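PDB 4DJT: GTP-binding nuclear protein GSP1 from Encephalitozoon cuniculi, which binds guanine nucleotides as a Ran-family small GTPase and probably serves nucleocytoplasmic transport, in protein import into the nucleus and RNA export. Local coordinates for residues I28-D33 and K157-F162; H49-L54 and F63-T68; E150-S155 and G163-H168. One frame throughout, in Å; residues are numbered along the deposited sequence.

Contact 1: residues I28-D33 and K157-F162. With GDP (guanosine-5'-diphosphate), chain C.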
loop_
_atom_site.group_PDB
_atom_site.type_symbol
_atom_site.label_atom_id
_atom_site.label_comp_id
_atom_site.label_asym_id
_atom_site.label_seq_id
_atom_site.Cartn_x
_atom_site.Cartn_y
_atom_site.Cartn_z
ATOM N N ILE A 28 4.579 5.432 -2.198
ATOM C CA ILE A 28 3.587 5.802 -3.212
ATOM C C ILE A 28 3.726 7.225 -3.759
ATOM O O ILE A 28 3.246 7.498 -4.839
ATOM C CB ILE A 28 2.168 5.632 -2.678
ATOM C CG1 ILE A 28 1.137 5.523 -3.828
ATOM C CG2 ILE A 28 1.874 6.733 -1.659
ATOM C CD1 ILE A 28 1.282 4.283 -4.708
ATOM N N ASN A 29 4.350 8.136 -2.994
ATOM C CA ASN A 29 4.273 9.558 -3.297
ATOM C C ASN A 29 5.305 9.900 -4.418
ATOM O O ASN A 29 6.297 10.626 -4.195
ATOM C CB ASN A 29 4.514 10.361 -2.041
ATOM C CG ASN A 29 4.360 11.857 -2.244
ATOM O OD1 ASN A 29 3.711 12.319 -3.190
ATOM N ND2 ASN A 29 4.967 12.613 -1.370
ATOM N N ARG A 30 5.059 9.269 -5.567
ATOM C CA ARG A 30 5.864 9.409 -6.765
ATOM C C ARG A 30 4.977 9.951 -7.864
ATOM O O ARG A 30 3.762 9.976 -7.747
ATOM C CB ARG A 30 6.490 8.048 -7.142
ATOM C CG ARG A 30 7.384 7.496 -6.042
ATOM C CD ARG A 30 7.820 6.044 -6.314
ATOM N NE ARG A 30 9.216 5.928 -5.970
ATOM C CZ ARG A 30 9.694 5.511 -4.807
ATOM N NH1 ARG A 30 11.012 5.496 -4.613
ATOM N NH2 ARG A 30 8.889 5.033 -3.874
ATOM N N VAL A 31 5.582 10.403 -8.941
ATOM C CA VAL A 31 4.804 11.061 -9.970
ATOM C C VAL A 31 3.712 10.152 -10.525
ATOM O O VAL A 31 2.555 10.570 -10.604
ATOM C CB VAL A 31 5.710 11.608 -11.095
ATOM C CG1 VAL A 31 4.879 12.025 -12.294
ATOM C CG2 VAL A 31 6.576 12.750 -10.558
ATOM N N LEU A 32 4.062 8.903 -10.856
ATOM C CA LEU A 32 3.058 7.918 -11.360
ATOM C C LEU A 32 2.282 8.533 -12.527
ATOM O O LEU A 32 2.919 9.023 -13.450
ATOM C CB LEU A 32 2.158 7.443 -10.203
ATOM C CG LEU A 32 2.964 6.923 -9.002
ATOM C CD1 LEU A 32 2.056 6.601 -7.800
ATOM C CD2 LEU A 32 3.793 5.676 -9.387
ATOM N N ASP A 33 0.938 8.480 -12.535
ATOM C CA ASP A 33 0.162 9.040 -13.655
ATOM C C ASP A 33 0.305 10.542 -13.746
ATOM O O ASP A 33 -0.001 11.110 -14.796
ATOM C CB ASP A 33 -1.329 8.715 -13.555
ATOM C CG ASP A 33 -1.623 7.278 -13.784
ATOM O OD1 ASP A 33 -0.663 6.526 -14.094
ATOM O OD2 ASP A 33 -2.803 6.902 -13.640
ATOM N N LYS A 157 12.441 3.571 -0.493
ATOM C CA LYS A 157 13.426 4.621 -0.856
ATOM C C LYS A 157 13.883 4.492 -2.319
ATOM O O LYS A 157 13.791 5.453 -3.102
ATOM C CB LYS A 157 14.641 4.582 0.067
ATOM C CG LYS A 157 15.787 5.506 -0.372
ATOM C CD LYS A 157 16.941 5.511 0.627
ATOM C CE LYS A 157 17.802 4.249 0.536
ATOM N NZ LYS A 157 19.028 4.437 -0.302
ATOM N N THR A 158 14.340 3.298 -2.694
ATOM C CA THR A 158 14.959 3.085 -4.000
ATOM C C THR A 158 13.984 2.538 -5.045
ATOM O O THR A 158 14.374 2.278 -6.176
ATOM C CB THR A 158 16.123 2.107 -3.884
ATOM O OG1 THR A 158 15.624 0.809 -3.576
ATOM C CG2 THR A 158 17.107 2.565 -2.779
ATOM N N ALA A 159 12.734 2.345 -4.654
ATOM C CA ALA A 159 11.732 1.755 -5.523
ATOM C C ALA A 159 12.008 0.271 -5.878
ATOM O O ALA A 159 11.381 -0.275 -6.786
ATOM C CB ALA A 159 11.579 2.602 -6.788
ATOM N N HIS A 160 12.907 -0.388 -5.134
ATOM C CA HIS A 160 13.185 -1.816 -5.336
ATOM C C HIS A 160 11.896 -2.569 -5.161
ATOM O O HIS A 160 11.271 -2.477 -4.121
ATOM C CB HIS A 160 14.232 -2.328 -4.331
ATOM C CG HIS A 160 14.510 -3.838 -4.404
ATOM N ND1 HIS A 160 15.158 -4.416 -5.447
ATOM C CD2 HIS A 160 14.246 -4.873 -3.486
ATOM C CE1 HIS A 160 15.295 -5.746 -5.222
ATOM N NE2 HIS A 160 14.752 -6.026 -4.016
ATOM N N ASN A 161 11.503 -3.299 -6.202
ATOM C CA ASN A 161 10.301 -4.128 -6.216
ATOM C C ASN A 161 8.968 -3.362 -6.177
ATOM O O ASN A 161 7.952 -3.942 -5.796
ATOM C CB ASN A 161 10.324 -5.185 -5.073
ATOM C CG ASN A 161 11.218 -6.364 -5.385
ATOM O OD1 ASN A 161 11.777 -6.456 -6.469
ATOM N ND2 ASN A 161 11.388 -7.267 -4.400
ATOM N N PHE A 162 8.968 -2.097 -6.622
ATOM C CA PHE A 162 7.802 -1.240 -6.520
ATOM C C PHE A 162 6.580 -1.898 -7.124
ATOM O O PHE A 162 5.486 -1.819 -6.573
ATOM C CB PHE A 162 7.995 0.094 -7.252
ATOM C CG PHE A 162 6.753 0.954 -7.257
ATOM C CD1 PHE A 162 6.466 1.787 -6.191
ATOM C CD2 PHE A 162 5.825 0.876 -8.295
ATOM C CE1 PHE A 162 5.316 2.538 -6.155
ATOM C CE2 PHE A 162 4.664 1.621 -8.278
ATOM C CZ PHE A 162 4.411 2.491 -7.205
HETATM P PB GDP C . 4.778 6.682 6.621
HETATM O O1B GDP C . 4.078 7.382 5.444
HETATM O O2B GDP C . 4.504 5.190 6.724
HETATM O O3B GDP C . 4.638 7.471 7.920
HETATM O O3A GDP C . 6.376 6.765 6.387
HETATM P PA GDP C . 7.211 7.797 5.505
HETATM O O1A GDP C . 7.148 7.476 4.025
HETATM O O2A GDP C . 6.860 9.177 5.963
HETATM O "O5'" GDP C . 8.716 7.499 5.899
HETATM C "C5'" GDP C . 9.080 7.533 7.292
HETATM C "C4'" GDP C . 10.590 7.660 7.368
HETATM O "O4'" GDP C . 11.176 6.459 6.910
HETATM C "C3'" GDP C . 11.129 8.742 6.471
HETATM O "O3'" GDP C . 12.258 9.312 7.101
HETATM C "C2'" GDP C . 11.600 8.046 5.232
HETATM O "O2'" GDP C . 12.706 8.681 4.562
HETATM C "C1'" GDP C . 11.997 6.704 5.804
HETATM N N9 GDP C . 11.803 5.638 4.831
HETATM C C8 GDP C . 10.680 5.283 4.168
HETATM N N7 GDP C . 10.947 4.242 3.339
HETATM C C5 GDP C . 12.217 3.889 3.525
HETATM C C6 GDP C . 13.133 2.868 2.987
HETATM O O6 GDP C . 12.759 2.013 2.132
HETATM N N1 GDP C . 14.401 2.868 3.451
HETATM C C2 GDP C . 14.839 3.772 4.372
HETATM N N2 GDP C . 16.103 3.731 4.795
HETATM N N3 GDP C . 14.052 4.732 4.897
HETATM C C4 GDP C . 12.769 4.819 4.503
#

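Contact 2: residues H49-L54 and F63-T68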
loop_
_atom_site.group_PDB
_atom_site.type_symbol
_atom_site.label_atom_id
_atom_site.label_comp_id
_atom_site.label_asym_id
_atom_site.label_seq_id
_atom_site.Cartn_x
_atom_site.Cartn_y
_atom_site.Cartn_z
ATOM N N HIS A 49 -3.520 8.539 -5.142
ATOM C CA HIS A 49 -2.455 8.470 -6.172
ATOM C C HIS A 49 -2.851 7.517 -7.266
ATOM O O HIS A 49 -2.791 6.310 -7.077
ATOM C CB HIS A 49 -1.156 7.961 -5.532
ATOM C CG HIS A 49 -0.582 8.867 -4.485
ATOM N ND1 HIS A 49 0.248 9.884 -4.787
ATOM C CD2 HIS A 49 -0.690 8.848 -3.092
ATOM C CE1 HIS A 49 0.642 10.490 -3.640
ATOM N NE2 HIS A 49 0.067 9.856 -2.613
ATOM N N PRO A 50 -3.299 8.031 -8.408
ATOM C CA PRO A 50 -3.575 7.109 -9.527
ATOM C C PRO A 50 -2.299 6.605 -10.161
ATOM O O PRO A 50 -1.414 7.401 -10.498
ATOM C CB PRO A 50 -4.343 7.944 -10.531
ATOM C CG PRO A 50 -4.507 9.284 -9.943
ATOM C CD PRO A 50 -3.850 9.386 -8.626
ATOM N N VAL A 51 -2.217 5.286 -10.319
ATOM C CA VAL A 51 -1.128 4.650 -11.087
ATOM C C VAL A 51 -1.729 3.635 -12.099
ATOM O O VAL A 51 -2.467 2.707 -11.723
ATOM C CB VAL A 51 -0.049 4.017 -10.186
ATOM C CG1 VAL A 51 -0.636 2.946 -9.248
ATOM C CG2 VAL A 51 1.080 3.445 -11.031
ATOM N N THR A 52 -1.390 3.847 -13.363
ATOM C CA THR A 52 -1.886 3.066 -14.474
ATOM C C THR A 52 -0.751 2.212 -15.044
ATOM O O THR A 52 0.366 2.689 -15.275
ATOM C CB THR A 52 -2.425 3.964 -15.591
ATOM O OG1 THR A 52 -3.497 4.760 -15.066
ATOM C CG2 THR A 52 -2.947 3.088 -16.779
ATOM N N PHE A 53 -1.071 0.941 -15.258
ATOM C CA PHE A 53 -0.213 0.016 -15.959
ATOM C C PHE A 53 -0.968 -0.502 -17.180
ATOM O O PHE A 53 -2.183 -0.663 -17.152
ATOM C CB PHE A 53 0.110 -1.194 -15.062
ATOM C CG PHE A 53 0.816 -0.854 -13.790
ATOM C CD1 PHE A 53 0.100 -0.538 -12.653
ATOM C CD2 PHE A 53 2.179 -0.840 -13.726
ATOM C CE1 PHE A 53 0.738 -0.218 -11.476
ATOM C CE2 PHE A 53 2.838 -0.549 -12.522
ATOM C CZ PHE A 53 2.104 -0.254 -11.402
ATOM N N LEU A 54 -0.232 -0.788 -18.230
ATOM C CA LEU A 54 -0.779 -1.531 -19.377
ATOM C C LEU A 54 -0.332 -2.975 -19.242
ATOM O O LEU A 54 0.845 -3.258 -18.942
ATOM C CB LEU A 54 -0.235 -0.901 -20.656
ATOM C CG LEU A 54 -0.750 -1.300 -22.029
ATOM C CD1 LEU A 54 -2.259 -1.164 -22.140
ATOM C CD2 LEU A 54 -0.071 -0.387 -23.050
ATOM N N PHE A 63 -4.871 1.714 -10.580
ATOM C CA PHE A 63 -5.029 1.634 -9.137
ATOM C C PHE A 63 -5.151 3.060 -8.574
ATOM O O PHE A 63 -4.302 3.919 -8.813
ATOM C CB PHE A 63 -3.818 0.924 -8.522
ATOM C CG PHE A 63 -3.646 -0.496 -9.004
ATOM C CD1 PHE A 63 -4.383 -1.521 -8.439
ATOM C CD2 PHE A 63 -2.735 -0.803 -9.995
ATOM C CE1 PHE A 63 -4.206 -2.853 -8.836
ATOM C CE2 PHE A 63 -2.544 -2.111 -10.408
ATOM C CZ PHE A 63 -3.283 -3.143 -9.845
ATOM N N ASN A 64 -6.197 3.290 -7.798
ATOM C CA ASN A 64 -6.333 4.537 -7.075
ATOM C C ASN A 64 -5.894 4.265 -5.677
ATOM O O ASN A 64 -6.640 3.652 -4.880
ATOM C CB ASN A 64 -7.799 5.006 -7.133
ATOM C CG ASN A 64 -8.148 5.623 -8.469
ATOM O OD1 ASN A 64 -7.373 6.422 -9.038
ATOM N ND2 ASN A 64 -9.334 5.271 -8.991
ATOM N N VAL A 65 -4.632 4.608 -5.393
ATOM C CA VAL A 65 -3.980 4.186 -4.183
ATOM C C VAL A 65 -4.079 5.310 -3.135
ATOM O O VAL A 65 -3.611 6.406 -3.357
ATOM C CB VAL A 65 -2.486 3.800 -4.438
ATOM C CG1 VAL A 65 -1.891 3.186 -3.170
ATOM C CG2 VAL A 65 -2.380 2.861 -5.614
ATOM N N TRP A 66 -4.789 5.043 -2.031
ATOM C CA TRP A 66 -4.978 6.032 -0.962
ATOM C C TRP A 66 -3.894 5.975 0.034
ATOM O O TRP A 66 -3.506 4.887 0.480
ATOM C CB TRP A 66 -6.305 5.805 -0.257
ATOM C CG TRP A 66 -7.468 6.243 -1.083
ATOM C CD1 TRP A 66 -7.593 6.194 -2.462
ATOM C CD2 TRP A 66 -8.718 6.814 -0.607
ATOM N NE1 TRP A 66 -8.790 6.724 -2.847
ATOM C CE2 TRP A 66 -9.518 7.080 -1.780
ATOM C CE3 TRP A 66 -9.241 7.104 0.654
ATOM C CZ2 TRP A 66 -10.788 7.636 -1.694
ATOM C CZ3 TRP A 66 -10.515 7.651 0.733
ATOM C CH2 TRP A 66 -11.276 7.907 -0.414
ATOM N N ASP A 67 -3.387 7.139 0.400
ATOM C CA ASP A 67 -2.348 7.267 1.442
ATOM C C ASP A 67 -2.875 8.232 2.453
ATOM O O ASP A 67 -3.591 9.164 2.086
ATOM C CB ASP A 67 -1.059 7.840 0.838
ATOM C CG ASP A 67 0.099 7.903 1.825
ATOM O OD1 ASP A 67 0.129 7.064 2.727
ATOM O OD2 ASP A 67 1.036 8.762 1.626
ATOM N N THR A 68 -2.474 8.080 3.708
ATOM C CA THR A 68 -2.885 9.002 4.740
ATOM C C THR A 68 -2.021 10.277 4.699
ATOM O O THR A 68 -1.032 10.349 4.000
ATOM C CB THR A 68 -2.718 8.427 6.148
ATOM O OG1 THR A 68 -1.318 8.436 6.509
ATOM C CG2 THR A 68 -3.310 7.049 6.258
#

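Contact 3: residues E150-S155 and G163-H168. With GDP (guanosine-5'-diphosphate), chain C.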
loop_
_atom_site.group_PDB
_atom_site.type_symbol
_atom_site.label_atom_id
_atom_site.label_comp_id
_atom_site.label_asym_id
_atom_site.label_seq_id
_atom_site.Cartn_x
_atom_site.Cartn_y
_atom_site.Cartn_z
ATOM N N GLU A 150 0.324 -12.697 0.718
ATOM C CA GLU A 150 1.391 -12.555 -0.240
ATOM C C GLU A 150 2.330 -11.496 0.305
ATOM O O GLU A 150 1.883 -10.510 0.866
ATOM C CB GLU A 150 0.852 -12.152 -1.611
ATOM C CG GLU A 150 1.851 -12.404 -2.736
ATOM C CD GLU A 150 1.896 -13.856 -3.202
ATOM O OE1 GLU A 150 1.106 -14.664 -2.705
ATOM O OE2 GLU A 150 2.704 -14.183 -4.121
ATOM N N TYR A 151 3.634 -11.749 0.206
ATOM C CA TYR A 151 4.635 -11.052 1.010
ATOM C C TYR A 151 5.781 -10.648 0.122
ATOM O O TYR A 151 6.342 -11.474 -0.592
ATOM C CB TYR A 151 5.132 -11.990 2.123
ATOM C CG TYR A 151 6.148 -11.420 3.110
ATOM C CD1 TYR A 151 5.727 -10.817 4.303
ATOM C CD2 TYR A 151 7.512 -11.511 2.873
ATOM C CE1 TYR A 151 6.639 -10.326 5.231
ATOM C CE2 TYR A 151 8.439 -11.025 3.817
ATOM C CZ TYR A 151 7.993 -10.443 4.972
ATOM O OH TYR A 151 8.880 -9.958 5.893
ATOM N N PHE A 152 6.155 -9.374 0.194
ATOM C CA PHE A 152 7.315 -8.884 -0.543
ATOM C C PHE A 152 8.263 -8.109 0.344
ATOM O O PHE A 152 7.832 -7.371 1.220
ATOM C CB PHE A 152 6.882 -7.970 -1.695
ATOM C CG PHE A 152 5.939 -8.632 -2.663
ATOM C CD1 PHE A 152 6.403 -9.579 -3.549
ATOM C CD2 PHE A 152 4.581 -8.388 -2.607
ATOM C CE1 PHE A 152 5.541 -10.235 -4.418
ATOM C CE2 PHE A 152 3.720 -9.015 -3.482
ATOM C CZ PHE A 152 4.192 -9.935 -4.390
ATOM N N GLU A 153 9.560 -8.278 0.083
ATOM C CA GLU A 153 10.607 -7.430 0.699
ATOM C C GLU A 153 10.884 -6.287 -0.268
ATOM O O GLU A 153 11.109 -6.517 -1.461
ATOM C CB GLU A 153 11.859 -8.274 0.985
ATOM C CG GLU A 153 11.519 -9.456 1.891
ATOM C CD GLU A 153 12.717 -10.282 2.362
ATOM O OE1 GLU A 153 13.796 -10.240 1.697
ATOM O OE2 GLU A 153 12.557 -10.976 3.407
ATOM N N ILE A 154 10.750 -5.052 0.204
ATOM C CA ILE A 154 10.929 -3.868 -0.679
ATOM C C ILE A 154 11.801 -2.796 -0.000
ATOM O O ILE A 154 11.971 -2.776 1.222
ATOM C CB ILE A 154 9.577 -3.182 -1.059
ATOM C CG1 ILE A 154 8.919 -2.548 0.148
ATOM C CG2 ILE A 154 8.556 -4.178 -1.656
ATOM C CD1 ILE A 154 7.678 -1.688 -0.181
ATOM N N SER A 155 12.257 -1.857 -0.809
ATOM C CA SER A 155 12.752 -0.570 -0.302
ATOM C C SER A 155 11.965 0.565 -0.967
ATOM O O SER A 155 12.086 0.825 -2.141
ATOM C CB SER A 155 14.262 -0.398 -0.538
ATOM O OG SER A 155 14.638 0.958 -0.243
ATOM N N GLY A 163 6.769 -2.489 -8.309
ATOM C CA GLY A 163 5.666 -3.063 -9.033
ATOM C C GLY A 163 5.068 -4.331 -8.502
ATOM O O GLY A 163 3.923 -4.677 -8.903
ATOM N N LEU A 164 5.795 -5.066 -7.641
ATOM C CA LEU A 164 5.361 -6.428 -7.314
ATOM C C LEU A 164 3.983 -6.483 -6.612
ATOM O O LEU A 164 3.168 -7.328 -6.968
ATOM C CB LEU A 164 6.438 -7.205 -6.505
ATOM C CG LEU A 164 7.778 -7.395 -7.233
ATOM C CD1 LEU A 164 8.709 -8.233 -6.350
ATOM C CD2 LEU A 164 7.581 -8.082 -8.588
ATOM N N PRO A 165 3.726 -5.590 -5.605
ATOM C CA PRO A 165 2.407 -5.663 -4.981
ATOM C C PRO A 165 1.289 -5.420 -5.985
ATOM O O PRO A 165 0.262 -6.079 -5.933
ATOM C CB PRO A 165 2.456 -4.565 -3.917
ATOM C CG PRO A 165 3.942 -4.498 -3.581
ATOM C CD PRO A 165 4.571 -4.596 -4.941
ATOM N N PHE A 166 1.501 -4.463 -6.890
ATOM C CA PHE A 166 0.474 -4.131 -7.894
ATOM C C PHE A 166 0.313 -5.256 -8.898
ATOM O O PHE A 166 -0.807 -5.586 -9.327
ATOM C CB PHE A 166 0.804 -2.806 -8.589
ATOM C CG PHE A 166 0.740 -1.633 -7.682
ATOM C CD1 PHE A 166 -0.469 -1.196 -7.194
ATOM C CD2 PHE A 166 1.898 -1.007 -7.233
ATOM C CE1 PHE A 166 -0.538 -0.163 -6.289
ATOM C CE2 PHE A 166 1.827 0.024 -6.352
ATOM C CZ PHE A 166 0.619 0.471 -5.876
ATOM N N LEU A 167 1.408 -5.860 -9.296
ATOM C CA LEU A 167 1.344 -7.016 -10.194
ATOM C C LEU A 167 0.501 -8.128 -9.588
ATOM O O LEU A 167 -0.379 -8.685 -10.248
ATOM C CB LEU A 167 2.744 -7.515 -10.531
ATOM C CG LEU A 167 2.867 -8.666 -11.545
ATOM C CD1 LEU A 167 2.214 -8.313 -12.874
ATOM C CD2 LEU A 167 4.340 -9.063 -11.731
ATOM N N HIS A 168 0.766 -8.466 -8.326
ATOM C CA HIS A 168 -0.055 -9.473 -7.623
ATOM C C HIS A 168 -1.529 -9.122 -7.571
ATOM O O HIS A 168 -2.393 -9.946 -7.863
ATOM C CB HIS A 168 0.441 -9.701 -6.204
ATOM C CG HIS A 168 -0.265 -10.838 -5.505
ATOM N ND1 HIS A 168 -0.090 -12.106 -5.865
ATOM C CD2 HIS A 168 -1.238 -10.844 -4.508
ATOM C CE1 HIS A 168 -0.863 -12.901 -5.100
ATOM N NE2 HIS A 168 -1.568 -12.132 -4.284
HETATM P PB GDP C . 4.778 6.682 6.621
HETATM O O1B GDP C . 4.078 7.382 5.444
HETATM O O2B GDP C . 4.504 5.190 6.724
HETATM O O3B GDP C . 4.638 7.471 7.920
HETATM O O3A GDP C . 6.376 6.765 6.387
HETATM P PA GDP C . 7.211 7.797 5.505
HETATM O O1A GDP C . 7.148 7.476 4.025
HETATM O O2A GDP C . 6.860 9.177 5.963
HETATM O "O5'" GDP C . 8.716 7.499 5.899
HETATM C "C5'" GDP C . 9.080 7.533 7.292
HETATM C "C4'" GDP C . 10.590 7.660 7.368
HETATM O "O4'" GDP C . 11.176 6.459 6.910
HETATM C "C3'" GDP C . 11.129 8.742 6.471
HETATM O "O3'" GDP C . 12.258 9.312 7.101
HETATM C "C2'" GDP C . 11.600 8.046 5.232
HETATM O "O2'" GDP C . 12.706 8.681 4.562
HETATM C "C1'" GDP C . 11.997 6.704 5.804
HETATM N N9 GDP C . 11.803 5.638 4.831
HETATM C C8 GDP C . 10.680 5.283 4.168
HETATM N N7 GDP C . 10.947 4.242 3.339
HETATM C C5 GDP C . 12.217 3.889 3.525
HETATM C C6 GDP C . 13.133 2.868 2.987
HETATM O O6 GDP C . 12.759 2.013 2.132
HETATM N N1 GDP C . 14.401 2.868 3.451
HETATM C C2 GDP C . 14.839 3.772 4.372
HETATM N N2 GDP C . 16.103 3.731 4.795
HETATM N N3 GDP C . 14.052 4.732 4.897
HETATM C C4 GDP C . 12.769 4.819 4.503
#

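Contact 1: residues I28-D33 and K157-F162
Behind the guanine pocket of this Ras-like G domain, Arg30 and Phe162 join the loop that follows helix 24-28 to the base-binding Ser155-Ala156-Lys157 loop. The nucleotide side of that loop is fixed by Lys157: its backbone N donates to O6 of GDP over 3.1 Å, nearly straight at 164°, which reads out the keto oxygen of guanine. From the other side Arg30 reaches in, its chain running out straight and then bending at chi3 to bring NH1 up to the loop backbone, with Lys157 O at the edge of the guanidinium. NH1 makes a weak bond to Lys157 O, 3.2 Å long and poorly aligned at 123°. The same nitrogen is also bonded to Ala156 O, while NH2 goes to Tyr27 O and NE to Leu187 O, so backbone carbonyls from three places hold the guanidinium and fix its rotation. Ala159 CB lies over one face of the guanidinium, 3.7 Å from NH1. From Ala159 to Phe162 the chain makes a type II beta turn, with Phe162 N bonded to Ala159 O at 3.0 Å, and Phe162 swings back toward 28-33. Its CG stands anti to the backbone N (chi1 175°), which sends the ring in among apolar groups; Tyr27 stacks on it. Arg30 CD approaches the ring obliquely at CE1. At the far end, CZ takes two methyl groups: Ile28 CD1 sits at the ring edge, 4.4 Å from Phe162 CZ, and Leu32 CD2 comes obliquely to within 3.9 Å of Phe162 CZ.

Contact 2: residues H49-L54 and F63-T68
Phe53 and Phe63 meet at about a right angle, Phe53 CD1 lying in the plane of the Phe63 ring at its edge, 3.8 Å from Phe63 CE2. Phe181 stacks on Phe53, and Phe63 also touches Leu169, Ala170 and Phe173 of helix 164-174. The imidazole of His49 has Val65 O and Asp67 CB at its edge; Asp67 CB is 4.1 Å from His49 CD2. The His49 ring and the Asp67 carboxylate are turned 41° apart, and their nearest polar atoms do not meet directly. Tyr194 OH connects them instead, bonded to both His49 NE2 and Asp67 OD2, and OD2 is further bonded to Thr25 OG1 beside the nucleotide. The Asp67 side chain lies about 4 Å from the bound magnesium ion; Asp67 opens the DxxG motif, whose aspartate in other small GTPases usually reaches magnesium through water.

These side chains hang from the beta hairpin of strands 46-54 and 60-68, in which 60-68 joins the parallel strands of the Ras-like sheet through 11-17. Two hydrogen-bonded pairs, His49 with Val65 and Val51 with Phe63, flank the non-hydrogen-bonded pair Pro50 with Asn64. Each flanking pair carries two backbone bonds: His49 N to Val65 O is 2.8 Å, and Phe63 N to Val51 O is nearly straight at 171°. Pro50, lacking an N-H, falls in the pair that uses no backbone bond to 63-68, and its CA makes a C-H...O contact with Phe63 O at 3.3 Å.

On the face bearing His49, Val51 turns CG1 into the position between its backbone N and carbonyl carbon (chi1 59°), where it packs 3.8 Å from Phe63 CB and 4.0 Å from Val65 CG2. On the opposite face, Pro50 CB rests 3.7 Å from Asn64 OD1, an oxygen whose hydrogen bond comes from Asn48 ND2.

Contact 3: residues E150-S155 and G163-H168
Glu150 lies flat on His168: the carboxylate and imidazole planes are only 9° apart, and CG stands over the middle of the ring, 3.6 Å from its centroid and 7° off the normal. The glutamate reaches this pose by turning CG anti to its backbone N (chi1 -162°) and then bending at chi2, which lays its chain along the ring, CB above the NE2 side and CD 3.5 Å from His168 CE1. CD thus lies out by CE1, and the two oxygens overhang the ring beyond that atom, in a plane nearly parallel to it; the approach is a CH-pi contact of CG joined to a stacked carboxylate.

Phe152 is the other centre. Leu164 CB sits over one face of its ring, offset toward the rim, 3.9 Å from the centroid. His168 CB comes to the ring edge, 4.2 Å from Phe152 CZ. Pro165 approaches obliquely, its CA 3.9 Å from Phe152 CE2 and its CG 4.1 Å from Phe152 CD2. Three residues of 163-168 thus meet one ring, at a face, at the edge and obliquely.

The arrangement is the packing of helix 164-174 against the outermost strand 150-154 of the Ras-like alpha/beta sheet; segments 150-154 and 164-168 run roughly antiparallel, their axes 9.5 Å apart. Within the sheet the strand is hydrogen-bonded to 120-125. At its nucleotide end Ser155 approaches GDP, with OG 3.2 Å from O6 and also bonded to Asp128 OD1.

Between strand and helix the contact is carried by apolar and ring-face interactions, without direct hydrogen bonds. If His168 is protonated, the stacked carboxylate would be expected to favour that charge, though through its face and not through an N-H.

Overall arrangement
Contacts 2 and 3 share helix 164-174, and contact 1 lies in the loop leading into it. Phe166, which points away from strand 150-154 in contact 3, faces the hairpin of contact 2 instead: Phe166 CE1 is 3.6 Å from Val65 CG2 and Phe166 O 3.5 Å from Phe63 CZ. Contacts 1 and 2, with centres 11 Å apart, join through Asp33, whose OD2 is 2.7 Å from Thr52 OG1, a probable hydrogen bond. Contacts 1 and 3 meet where Asn161 ND2 lies 3.0 Å from Glu153 O, and both reach the guanine O6, through Lys157 and Ser155. Contact 2 approaches the other end of the nucleotide, Asp67 lying near magnesium.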